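Local coordinates for endo-beta-mannanase (Opitutaceae bacterium TAV5, PDB 7BOB), which probably hydrolyses beta-1,4-mannosidic bonds at the ends of mannan-derived chains, as a trimeric exo-acting member of glycoside hydrolase family 5, at residues A[402-406]-A[407-411]; A[387-391]-A[392-396]; A[413-416]-A[417-421]; A[435-439]-A[440-444]. All blocks are in the same frame, centred on the assembly; numbering follows the deposited sequence.

Interaction 1 of 4, residues A[402-406]-A[407-411]; sequences PGNEP and RETSR
The flat carbonyl group of Pro406 is approached on opposite faces by a single residue, Ser410: its backbone N is tilted 25° from the carbonyl plane and its OG 30°. This is the first turn of helix 406-422, with Glu405 at the N-cap and Pro406 as the first helical residue, a position where the missing N-H of proline costs no helical bond. Ser410 N donates to Pro406 O over 2.8 Å, and Ser410 OG donates to the same Pro406 O over 2.9 Å. The hydroxyl can do so because chi1 sets OG between the backbone N and the carbonyl carbon, bending it back to the preceding turn. One residue earlier, Glu405 O receives Thr409 N at 2.8 Å, with an almost straight N-H...O angle of 176°. Thr409 OG1 also stands 3.3 Å from Glu405 O, a weak and unsettled bond.

The amide of Asn404 is the second flat group. At one end, a water donates to Asn404 OD1 at 3.0 Å. The same water lies 2.6 Å from Thr409 OG1, bridging loop and helix. At the other end, Asn404 ND2 serves the carbonyl oxygens of Phe451 and His392, so both ends of this buried amide are held and its rotation is fixed. On the exposed side, Glu408 bends at chi2 and forms a salt bridge to Arg412. The helix start may favour the negative charge of both glutamates, whose Glu405 OE1 and Glu408 OE2 stay 6.1 Å apart.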
loop_
_atom_site.group_PDB
_atom_site.type_symbol
_atom_site.label_atom_id
_atom_site.label_comp_id
_atom_site.label_asym_id
_atom_site.label_seq_id
_atom_site.Cartn_x
_atom_site.Cartn_y
_atom_site.Cartn_z
ATOM N N PRO A 402 19.894 8.608 5.509
ATOM C CA PRO A 402 19.071 9.827 5.410
ATOM C C PRO A 402 17.799 9.672 4.579
ATOM O O PRO A 402 17.063 10.648 4.436
ATOM C CB PRO A 402 20.025 10.848 4.775
ATOM C CG PRO A 402 21.082 10.031 4.086
ATOM C CD PRO A 402 21.247 8.806 4.959
ATOM N N GLY A 403 17.501 8.496 4.025
ATOM C CA GLY A 403 16.256 8.311 3.293
ATOM C C GLY A 403 16.388 7.639 1.933
ATOM O O GLY A 403 15.396 7.531 1.204
ATOM N N ASN A 404 17.582 7.160 1.579
ATOM C CA ASN A 404 17.758 6.488 0.295
ATOM C C ASN A 404 17.092 5.110 0.290
ATOM O O ASN A 404 17.130 4.374 1.278
ATOM C CB ASN A 404 19.245 6.367 -0.040
ATOM C CG ASN A 404 19.895 7.726 -0.274
ATOM O OD1 ASN A 404 19.421 8.527 -1.091
ATOM N ND2 ASN A 404 20.967 8.000 0.456
ATOM N N GLU A 405 16.462 4.773 -0.837
ATOM C CA GLU A 405 15.812 3.484 -1.044
ATOM C C GLU A 405 16.249 2.937 -2.398
ATOM O O GLU A 405 16.216 3.674 -3.402
ATOM C CB GLU A 405 14.291 3.597 -0.992
ATOM C CG GLU A 405 13.833 4.216 0.272
ATOM C CD GLU A 405 12.343 4.117 0.464
ATOM O OE1 GLU A 405 11.661 3.496 -0.385
ATOM O OE2 GLU A 405 11.864 4.671 1.476
ATOM N N PRO A 406 16.642 1.659 -2.468
ATOM C CA PRO A 406 17.211 1.125 -3.726
ATOM C C PRO A 406 16.376 1.386 -4.965
ATOM O O PRO A 406 16.939 1.754 -5.988
ATOM C CB PRO A 406 17.339 -0.387 -3.439
ATOM C CG PRO A 406 17.569 -0.466 -1.950
ATOM C CD PRO A 406 16.837 0.748 -1.326
ATOM N N ARG A 407 15.061 1.153 -4.932
ATOM C CA ARG A 407 14.276 1.343 -6.147
ATOM C C ARG A 407 14.322 2.797 -6.611
ATOM O O ARG A 407 14.421 3.076 -7.814
ATOM C CB ARG A 407 12.835 0.908 -5.919
ATOM C CG ARG A 407 12.092 0.727 -7.212
ATOM C CD ARG A 407 10.657 0.256 -6.973
ATOM N NE ARG A 407 9.886 0.329 -8.210
ATOM C CZ ARG A 407 10.000 -0.521 -9.230
ATOM N NH1 ARG A 407 10.855 -1.559 -9.195
ATOM N NH2 ARG A 407 9.251 -0.329 -10.310
ATOM N N GLU A 408 14.270 3.734 -5.665
ATOM C CA GLU A 408 14.309 5.152 -6.004
ATOM C C GLU A 408 15.689 5.561 -6.493
ATOM O O GLU A 408 15.821 6.268 -7.504
ATOM C CB GLU A 408 13.922 5.990 -4.791
ATOM C CG GLU A 408 12.423 5.977 -4.483
ATOM C CD GLU A 408 11.585 6.525 -5.633
ATOM O OE1 GLU A 408 12.110 7.318 -6.465
ATOM O OE2 GLU A 408 10.389 6.167 -5.701
ATOM N N THR A 409 16.734 5.158 -5.759
ATOM C CA THR A 409 18.079 5.529 -6.169
ATOM C C THR A 409 18.402 4.930 -7.523
ATOM O O THR A 409 18.911 5.622 -8.417
ATOM C CB THR A 409 19.084 5.068 -5.124
ATOM O OG1 THR A 409 18.749 5.658 -3.864
ATOM C CG2 THR A 409 20.542 5.431 -5.528
ATOM N N SER A 410 18.062 3.653 -7.710
ATOM C CA SER A 410 18.489 2.956 -8.915
ATOM C C SER A 410 17.750 3.452 -10.150
ATOM O O SER A 410 18.313 3.424 -11.246
ATOM C CB SER A 410 18.306 1.448 -8.751
ATOM O OG SER A 410 16.941 1.085 -8.792
ATOM N N ARG A 411 16.498 3.895 -10.005
ATOM C CA ARG A 411 15.813 4.526 -11.133
ATOM C C ARG A 411 16.588 5.737 -11.630
ATOM O O ARG A 411 16.715 5.950 -12.842
ATOM C CB ARG A 411 14.401 4.967 -10.737
ATOM C CG ARG A 411 13.278 4.149 -11.344
ATOM C CD ARG A 411 11.979 4.241 -10.481
ATOM N NE ARG A 411 11.632 5.617 -10.141
ATOM C CZ ARG A 411 10.961 6.429 -10.958
ATOM N NH1 ARG A 411 10.583 5.963 -12.158
ATOM N NH2 ARG A 411 10.676 7.692 -10.587
HETATM O O HOH W 1 17.260 7.523 -2.919
#

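Interaction 2 of 4, residues A[387-391]-A[392-396]; sequences LYWPR and HYYHR
Trp389 and Tyr393 lie face against face in an offset stack, their planes only 5° apart, while the two side chains cross at about a right angle. The pair folds together where strand 385-389, part of the parallel portion of the mixed sheet, gives way to the loop leading to helix 406-422. The centroid of the Trp389 six-membered ring lies 3.8 Å from that of Tyr393. Tyr393 CD2 sits toward the rim of the indole, 3.2 Å from Trp389 CE2, whereas Trp389 CZ2 stands over the centre of the phenol ring. Both side chains have CG anti to the backbone N (chi1 -178° for Trp389), and the intervening turn lays one ring over the other.

Pro390 packs at the edge of the phenol, its CD 4.0 Å from Tyr393 CD2. Tyr394 follows with its own ring turned so that Tyr393 CD1 points onto its centre. Its hydroxyl arrives near the plane of the indole edge, Tyr394 OH being 4.2 Å from Trp389 CZ2. The phenol hydroxyls are tied to the 199-208 region that follows strand 191-192 of the barrel sheet: Tyr393 OH bonds to Val200 O, Tyr394 OH to Gln199 O and Leu208 N. Through these bonds the cluster links the mixed-sheet domain to the barrel part of the chain.

On the more exposed side, Arg391 and His392 run side by side in the same direction. Over one face of the imidazole lies Arg391 CG, in a CH-pi contact 3.7 Å from the His392 ring centroid and 17° off its normal.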
loop_
_atom_site.group_PDB
_atom_site.type_symbol
_atom_site.label_atom_id
_atom_site.label_comp_id
_atom_site.label_asym_id
_atom_site.label_seq_id
_atom_site.Cartn_x
_atom_site.Cartn_y
_atom_site.Cartn_z
ATOM N N LEU A 387 28.967 8.340 -11.348
ATOM C CA LEU A 387 27.727 8.519 -10.606
ATOM C C LEU A 387 27.952 8.185 -9.134
ATOM O O LEU A 387 28.653 7.223 -8.804
ATOM C CB LEU A 387 26.636 7.627 -11.190
ATOM C CG LEU A 387 26.297 7.846 -12.662
ATOM C CD1 LEU A 387 25.428 6.694 -13.171
ATOM C CD2 LEU A 387 25.589 9.181 -12.832
ATOM N N TYR A 388 27.362 8.986 -8.247
ATOM C CA TYR A 388 27.600 8.867 -6.809
ATOM C C TYR A 388 26.680 7.798 -6.212
ATOM O O TYR A 388 25.453 7.927 -6.276
ATOM C CB TYR A 388 27.382 10.219 -6.130
ATOM C CG TYR A 388 27.714 10.246 -4.655
ATOM C CD1 TYR A 388 26.702 10.179 -3.698
ATOM C CD2 TYR A 388 29.025 10.338 -4.214
ATOM C CE1 TYR A 388 26.988 10.201 -2.344
ATOM C CE2 TYR A 388 29.322 10.376 -2.859
ATOM C CZ TYR A 388 28.296 10.303 -1.934
ATOM O OH TYR A 388 28.562 10.331 -0.589
ATOM N N TRP A 389 27.282 6.727 -5.659
ATOM C CA TRP A 389 26.567 5.707 -4.889
ATOM C C TRP A 389 26.564 6.130 -3.425
ATOM O O TRP A 389 27.640 6.272 -2.834
ATOM C CB TRP A 389 27.240 4.344 -5.065
ATOM C CG TRP A 389 26.599 3.154 -4.356
ATOM C CD1 TRP A 389 26.671 2.860 -3.022
ATOM C CD2 TRP A 389 25.817 2.102 -4.951
ATOM N NE1 TRP A 389 26.003 1.705 -2.759
ATOM C CE2 TRP A 389 25.475 1.208 -3.918
ATOM C CE3 TRP A 389 25.394 1.821 -6.255
ATOM C CZ2 TRP A 389 24.692 0.063 -4.132
ATOM C CZ3 TRP A 389 24.623 0.667 -6.470
ATOM C CH2 TRP A 389 24.278 -0.187 -5.409
ATOM N N PRO A 390 25.407 6.405 -2.820
ATOM C CA PRO A 390 25.405 7.036 -1.487
ATOM C C PRO A 390 25.931 6.101 -0.400
ATOM O O PRO A 390 25.846 4.874 -0.510
ATOM C CB PRO A 390 23.924 7.381 -1.256
ATOM C CG PRO A 390 23.158 6.444 -2.153
ATOM C CD PRO A 390 24.051 6.223 -3.366
ATOM N N ARG A 391 26.451 6.703 0.683
ATOM C CA ARG A 391 27.023 5.908 1.773
ATOM C C ARG A 391 26.001 4.948 2.386
ATOM O O ARG A 391 26.343 3.824 2.749
ATOM C CB ARG A 391 27.614 6.815 2.855
ATOM C CG ARG A 391 27.945 6.084 4.166
ATOM C CD ARG A 391 28.608 6.991 5.198
ATOM N NE ARG A 391 29.932 7.408 4.759
ATOM C CZ ARG A 391 31.041 6.702 4.972
ATOM N NH1 ARG A 391 30.987 5.553 5.642
ATOM N NH2 ARG A 391 32.209 7.148 4.522
ATOM N N HIS A 392 24.756 5.370 2.540
ATOM C CA HIS A 392 23.709 4.494 3.059
ATOM C C HIS A 392 22.702 4.284 1.941
ATOM O O HIS A 392 21.941 5.196 1.591
ATOM C CB HIS A 392 23.047 5.080 4.306
ATOM C CG HIS A 392 24.025 5.578 5.326
ATOM N ND1 HIS A 392 24.610 4.749 6.262
ATOM C CD2 HIS A 392 24.532 6.817 5.547
ATOM C CE1 HIS A 392 25.428 5.458 7.021
ATOM N NE2 HIS A 392 25.404 6.714 6.606
ATOM N N TYR A 393 22.717 3.091 1.374
ATOM C CA TYR A 393 21.960 2.757 0.181
ATOM C C TYR A 393 20.677 1.994 0.496
ATOM O O TYR A 393 19.648 2.230 -0.146
ATOM C CB TYR A 393 22.857 1.949 -0.768
ATOM C CG TYR A 393 22.283 1.701 -2.150
ATOM C CD1 TYR A 393 21.408 0.632 -2.389
ATOM C CD2 TYR A 393 22.636 2.514 -3.223
ATOM C CE1 TYR A 393 20.899 0.398 -3.672
ATOM C CE2 TYR A 393 22.134 2.297 -4.502
ATOM C CZ TYR A 393 21.266 1.252 -4.723
ATOM O OH TYR A 393 20.767 1.067 -6.001
ATOM N N TYR A 394 20.700 1.107 1.488
ATOM C CA TYR A 394 19.560 0.260 1.798
ATOM C C TYR A 394 18.866 0.797 3.035
ATOM O O TYR A 394 19.521 1.208 3.997
ATOM C CB TYR A 394 20.004 -1.196 2.010
ATOM C CG TYR A 394 20.737 -1.755 0.804
ATOM C CD1 TYR A 394 20.037 -2.374 -0.233
ATOM C CD2 TYR A 394 22.122 -1.655 0.692
ATOM C CE1 TYR A 394 20.691 -2.881 -1.347
ATOM C CE2 TYR A 394 22.796 -2.160 -0.429
ATOM C CZ TYR A 394 22.073 -2.766 -1.437
ATOM O OH TYR A 394 22.715 -3.246 -2.548
ATOM N N HIS A 395 17.537 0.784 3.011
ATOM C CA HIS A 395 16.762 1.473 4.038
ATOM C C HIS A 395 16.275 0.573 5.171
ATOM O O HIS A 395 16.104 1.064 6.288
ATOM C CB HIS A 395 15.551 2.172 3.405
ATOM C CG HIS A 395 14.618 1.237 2.695
ATOM N ND1 HIS A 395 14.992 0.527 1.569
ATOM C CD2 HIS A 395 13.337 0.881 2.955
ATOM C CE1 HIS A 395 13.971 -0.202 1.153
ATOM N NE2 HIS A 395 12.963 -0.023 1.989
ATOM N N ARG A 396 16.033 -0.721 4.938
ATOM C CA ARG A 396 15.389 -1.529 5.979
ATOM C C ARG A 396 16.276 -1.601 7.217
ATOM O O ARG A 396 17.438 -2.002 7.132
ATOM C CB ARG A 396 15.069 -2.923 5.450
ATOM C CG ARG A 396 14.028 -2.892 4.355
ATOM C CD ARG A 396 13.949 -4.225 3.643
ATOM N NE ARG A 396 13.480 -5.290 4.533
ATOM C CZ ARG A 396 13.442 -6.580 4.197
ATOM N NH1 ARG A 396 13.830 -6.963 2.982
ATOM N NH2 ARG A 396 13.018 -7.496 5.065
#

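Interaction 3 of 4, residues A[413-416]-A[417-421]; sequences LILA and HHLLQ
Helix 406-422 is the crossover helix of the beta-alpha-beta unit between strands 385-389 and 427-431, and residues 413-420 are buried in its later turns. Four successive i to i+4 bonds run along it: His417 N to Leu413 O, His418 N to Ile414 O, Leu419 N to Leu415 O (2.8 Å) and Leu420 N to Ala416 O.

On one side, Leu415 and Leu419 meet at a slant one turn apart, Leu415 CG lying 3.6 Å from Leu419 CD1. Their first torsions differ: CG of Leu415 is anti to the backbone N (chi1 -179°), that of Leu419 anti to the carbonyl carbon (chi1 -63°), and the two branches converge. Beside them, Ala416 CB and Leu420 CD1 form a looser pair at 4.4 Å. Trp566 packs on Leu415, and from helix 569-583 Trp576 touches Leu419 while Tyr580 touches Ala416, Leu419 and Leu420.

A water clips the turn at His417: it donates to Ile414 O at 2.6 Å and lies 2.9 Å from His417 ND1, in the plane of the ring at its edge. Ile414 O therefore takes both this water and His418 N. The other imidazole nitrogen, His417 NE2, is bonded to Lys269, and His418 NE2 to Glu573. Lying on Leu387 of its own strand, with helix 569-583 and the barrel's helix 258-272 also against it, the segment is a typical crossover helix of a beta-alpha-beta unit.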
loop_
_atom_site.group_PDB
_atom_site.type_symbol
_atom_site.label_atom_id
_atom_site.label_comp_id
_atom_site.label_asym_id
_atom_site.label_seq_id
_atom_site.Cartn_x
_atom_site.Cartn_y
_atom_site.Cartn_z
ATOM N N LEU A 413 19.830 6.390 -11.103
ATOM C CA LEU A 413 21.141 6.019 -11.588
ATOM C C LEU A 413 21.035 5.413 -12.981
ATOM O O LEU A 413 21.853 5.718 -13.857
ATOM C CB LEU A 413 21.799 5.056 -10.600
ATOM C CG LEU A 413 22.262 5.636 -9.258
ATOM C CD1 LEU A 413 22.820 4.534 -8.372
ATOM C CD2 LEU A 413 23.299 6.712 -9.461
ATOM N N ILE A 414 20.000 4.599 -13.217
ATOM C CA ILE A 414 19.856 3.928 -14.508
ATOM C C ILE A 414 19.720 4.955 -15.625
ATOM O O ILE A 414 20.385 4.867 -16.667
ATOM C CB ILE A 414 18.660 2.965 -14.478
ATOM C CG1 ILE A 414 19.042 1.682 -13.730
ATOM C CG2 ILE A 414 18.170 2.674 -15.895
ATOM C CD1 ILE A 414 17.858 0.775 -13.390
ATOM N N LEU A 415 18.875 5.963 -15.406
ATOM C CA LEU A 415 18.581 6.950 -16.436
ATOM C C LEU A 415 19.761 7.879 -16.652
ATOM O O LEU A 415 20.117 8.187 -17.796
ATOM C CB LEU A 415 17.338 7.764 -16.052
ATOM C CG LEU A 415 16.965 8.793 -17.113
ATOM C CD1 LEU A 415 16.421 8.107 -18.353
ATOM C CD2 LEU A 415 15.961 9.780 -16.565
ATOM N N ALA A 416 20.361 8.369 -15.565
ATOM C CA ALA A 416 21.547 9.202 -15.717
ATOM C C ALA A 416 22.642 8.439 -16.453
ATOM O O ALA A 416 23.284 8.984 -17.356
ATOM C CB ALA A 416 22.041 9.677 -14.354
ATOM N N HIS A 417 22.837 7.160 -16.100
ATOM C CA HIS A 417 23.848 6.330 -16.746
ATOM C C HIS A 417 23.594 6.223 -18.241
ATOM O O HIS A 417 24.520 6.356 -19.049
ATOM C CB HIS A 417 23.859 4.942 -16.107
ATOM C CG HIS A 417 24.798 3.977 -16.758
ATOM N ND1 HIS A 417 24.371 2.996 -17.629
ATOM C CD2 HIS A 417 26.140 3.824 -16.646
ATOM C CE1 HIS A 417 25.407 2.279 -18.024
ATOM N NE2 HIS A 417 26.494 2.767 -17.449
ATOM N N HIS A 418 22.335 6.004 -18.632
ATOM C CA HIS A 418 22.016 5.873 -20.051
ATOM C C HIS A 418 22.158 7.210 -20.782
ATOM O O HIS A 418 22.686 7.261 -21.904
ATOM C CB HIS A 418 20.605 5.320 -20.222
ATOM C CG HIS A 418 19.985 5.641 -21.547
ATOM N ND1 HIS A 418 20.442 5.105 -22.737
ATOM C CD2 HIS A 418 18.949 6.453 -21.872
ATOM C CE1 HIS A 418 19.710 5.567 -23.735
ATOM N NE2 HIS A 418 18.791 6.379 -23.234
ATOM N N LEU A 419 21.698 8.300 -20.161
ATOM C CA LEU A 419 21.722 9.590 -20.836
ATOM C C LEU A 419 23.145 10.118 -20.953
ATOM O O LEU A 419 23.477 10.770 -21.945
ATOM C CB LEU A 419 20.830 10.601 -20.104
ATOM C CG LEU A 419 19.321 10.311 -20.034
ATOM C CD1 LEU A 419 18.591 11.329 -19.128
ATOM C CD2 LEU A 419 18.668 10.261 -21.419
ATOM N N LEU A 420 23.994 9.848 -19.958
ATOM C CA LEU A 420 25.393 10.245 -20.067
ATOM C C LEU A 420 26.108 9.471 -21.175
ATOM O O LEU A 420 26.927 10.043 -21.905
ATOM C CB LEU A 420 26.089 10.050 -18.726
ATOM C CG LEU A 420 25.711 11.073 -17.669
ATOM C CD1 LEU A 420 25.928 10.526 -16.261
ATOM C CD2 LEU A 420 26.507 12.368 -17.905
ATOM N N GLN A 421 25.800 8.171 -21.327
ATOM C CA GLN A 421 26.375 7.413 -22.435
ATOM C C GLN A 421 25.847 7.901 -23.773
ATOM O O GLN A 421 26.519 7.734 -24.790
ATOM C CB GLN A 421 26.085 5.909 -22.301
ATOM C CG GLN A 421 26.662 5.268 -21.067
ATOM C CD GLN A 421 26.630 3.724 -21.112
ATOM O OE1 GLN A 421 25.701 3.101 -21.642
ATOM N NE2 GLN A 421 27.661 3.123 -20.558
HETATM O O HOH W 2 21.445 2.723 -17.748
#

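Interaction 4 of 4, residues A[435-439]-A[440-444]; sequences PLPSP and SEVER
Psi angles of -9° at Pro439 and -29° at Ser440 curl the chain so that Ser438 O faces the N-H groups of Glu441 and Val442. Glu441 N donates to Ser438 O at 2.9 Å, lying above the carbonyl plane. Val442 N donates to the same Ser438 O at 3.2 Å from the opposite face, and the one oxygen is gripped twice.

The turn also folds side chains together. CG1 of Val442 is anti to the backbone N (chi1 168°) and CG2 anti to the carbonyl carbon, where CG2 meets Pro437 CG at 3.8 Å; the valine and the proline ring meet at a slant. Glu441 CB rests 4.2 Å from Pro437 CB. Further round, Pro439 CA points its hydrogen at Val442 O, a C-H...O contact of 3.2 Å, and Glu443 CB packs 3.3 Å from Pro439 O. Trp463 of helix 454-465 touches the Pro439 ring and forms a weak hydrogen bond to Val442 O. The arrangement is that of a type I beta turn over Ser438-Glu441, with proline at its second position, carried on by a five-residue alpha-turn bond and feeding into strand 444-448.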
loop_
_atom_site.group_PDB
_atom_site.type_symbol
_atom_site.label_atom_id
_atom_site.label_comp_id
_atom_site.label_asym_id
_atom_site.label_seq_id
_atom_site.Cartn_x
_atom_site.Cartn_y
_atom_site.Cartn_z
ATOM N N PRO A 435 36.433 6.471 1.242
ATOM C CA PRO A 435 37.063 7.774 0.990
ATOM C C PRO A 435 37.039 8.100 -0.499
ATOM O O PRO A 435 37.073 7.213 -1.350
ATOM C CB PRO A 435 38.491 7.591 1.522
ATOM C CG PRO A 435 38.370 6.486 2.560
ATOM C CD PRO A 435 37.296 5.568 2.038
ATOM N N LEU A 436 36.906 9.364 -0.810
ATOM C CA LEU A 436 36.732 9.588 -2.238
ATOM C C LEU A 436 38.084 9.540 -2.955
ATOM O O LEU A 436 39.079 10.074 -2.455
ATOM C CB LEU A 436 36.043 10.927 -2.498
ATOM C CG LEU A 436 34.537 10.990 -2.209
ATOM C CD1 LEU A 436 33.990 12.392 -2.497
ATOM C CD2 LEU A 436 33.766 9.947 -2.999
ATOM N N PRO A 437 38.144 8.895 -4.116
ATOM C CA PRO A 437 39.381 8.911 -4.906
ATOM C C PRO A 437 39.821 10.335 -5.194
ATOM O O PRO A 437 38.998 11.218 -5.433
ATOM C CB PRO A 437 38.990 8.181 -6.197
ATOM C CG PRO A 437 37.823 7.330 -5.811
ATOM C CD PRO A 437 37.077 8.108 -4.757
ATOM N N SER A 438 41.130 10.556 -5.166
ATOM C CA SER A 438 41.643 11.884 -5.442
ATOM C C SER A 438 41.216 12.302 -6.852
ATOM O O SER A 438 40.970 11.450 -7.715
ATOM C CB SER A 438 43.165 11.913 -5.305
ATOM O OG SER A 438 43.667 13.195 -5.619
ATOM N N PRO A 439 41.061 13.605 -7.097
ATOM C CA PRO A 439 40.491 14.055 -8.382
ATOM C C PRO A 439 41.315 13.693 -9.612
ATOM O O PRO A 439 40.821 13.889 -10.729
ATOM C CB PRO A 439 40.390 15.581 -8.214
ATOM C CG PRO A 439 40.340 15.806 -6.747
ATOM C CD PRO A 439 41.165 14.700 -6.117
ATOM N N SER A 440 42.538 13.170 -9.457
ATOM C CA SER A 440 43.268 12.695 -10.633
ATOM C C SER A 440 42.718 11.359 -11.135
ATOM O O SER A 440 42.797 11.071 -12.338
ATOM C CB SER A 440 44.767 12.593 -10.329
ATOM O OG SER A 440 45.024 12.115 -9.017
ATOM N N GLU A 441 42.153 10.541 -10.240
ATOM C CA GLU A 441 41.481 9.296 -10.617
ATOM C C GLU A 441 40.013 9.529 -10.985
ATOM O O GLU A 441 39.583 9.216 -12.103
ATOM C CB GLU A 441 41.578 8.270 -9.476
ATOM C CG GLU A 441 42.886 8.306 -8.706
ATOM C CD GLU A 441 44.076 7.890 -9.564
ATOM O OE1 GLU A 441 43.956 6.887 -10.313
ATOM O OE2 GLU A 441 45.128 8.576 -9.499
ATOM N N VAL A 442 39.228 10.057 -10.047
ATOM C CA VAL A 442 37.818 10.357 -10.280
ATOM C C VAL A 442 37.700 11.881 -10.337
ATOM O O VAL A 442 37.765 12.574 -9.311
ATOM C CB VAL A 442 36.920 9.731 -9.203
ATOM C CG1 VAL A 442 35.508 10.273 -9.281
ATOM C CG2 VAL A 442 36.900 8.191 -9.346
ATOM N N GLU A 443 37.560 12.424 -11.544
ATOM C CA GLU A 443 37.609 13.869 -11.694
ATOM C C GLU A 443 36.235 14.535 -11.703
ATOM O O GLU A 443 36.128 15.708 -11.333
ATOM C CB GLU A 443 38.362 14.242 -12.973
ATOM C CG GLU A 443 38.921 15.676 -12.943
ATOM C CD GLU A 443 39.080 16.289 -14.328
ATOM O OE1 GLU A 443 38.422 17.327 -14.602
ATOM O OE2 GLU A 443 39.871 15.734 -15.135
ATOM N N ARG A 444 35.186 13.826 -12.119
ATOM C CA ARG A 444 33.849 14.389 -12.224
ATOM C C ARG A 444 32.847 13.444 -11.577
ATOM O O ARG A 444 32.852 12.231 -11.851
ATOM C CB ARG A 444 33.494 14.660 -13.685
ATOM C CG ARG A 444 34.666 15.269 -14.459
ATOM C CD ARG A 444 34.213 16.060 -15.652
ATOM N NE ARG A 444 33.860 15.194 -16.770
ATOM C CZ ARG A 444 33.203 15.612 -17.846
ATOM N NH1 ARG A 444 32.829 16.881 -17.943
ATOM N NH2 ARG A 444 32.912 14.767 -18.822
#

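How the interactions relate
The four contacts follow one part of the domain built on the mixed sheet, in the chain order 2, 1, 3, 4. Interaction 2 closes strand 385-389, interaction 1 starts helix 406-422 and interaction 3 continues it, so these three lie on one beta-alpha-beta unit. Interactions 1 and 2 have centres about 7 Å apart and touch, with Pro406 CD 3.4 Å from Tyr393 O. Interaction 3, its centre about 17 Å from that of interaction 2, meets it through Leu387. Interaction 4, between strands 427-431 and 444-448, touches none of the others, though its nearest atoms come within about 4 Å of interaction 2. Interactions 2 and 3 both meet the barrel part, so the unit lies at the junction.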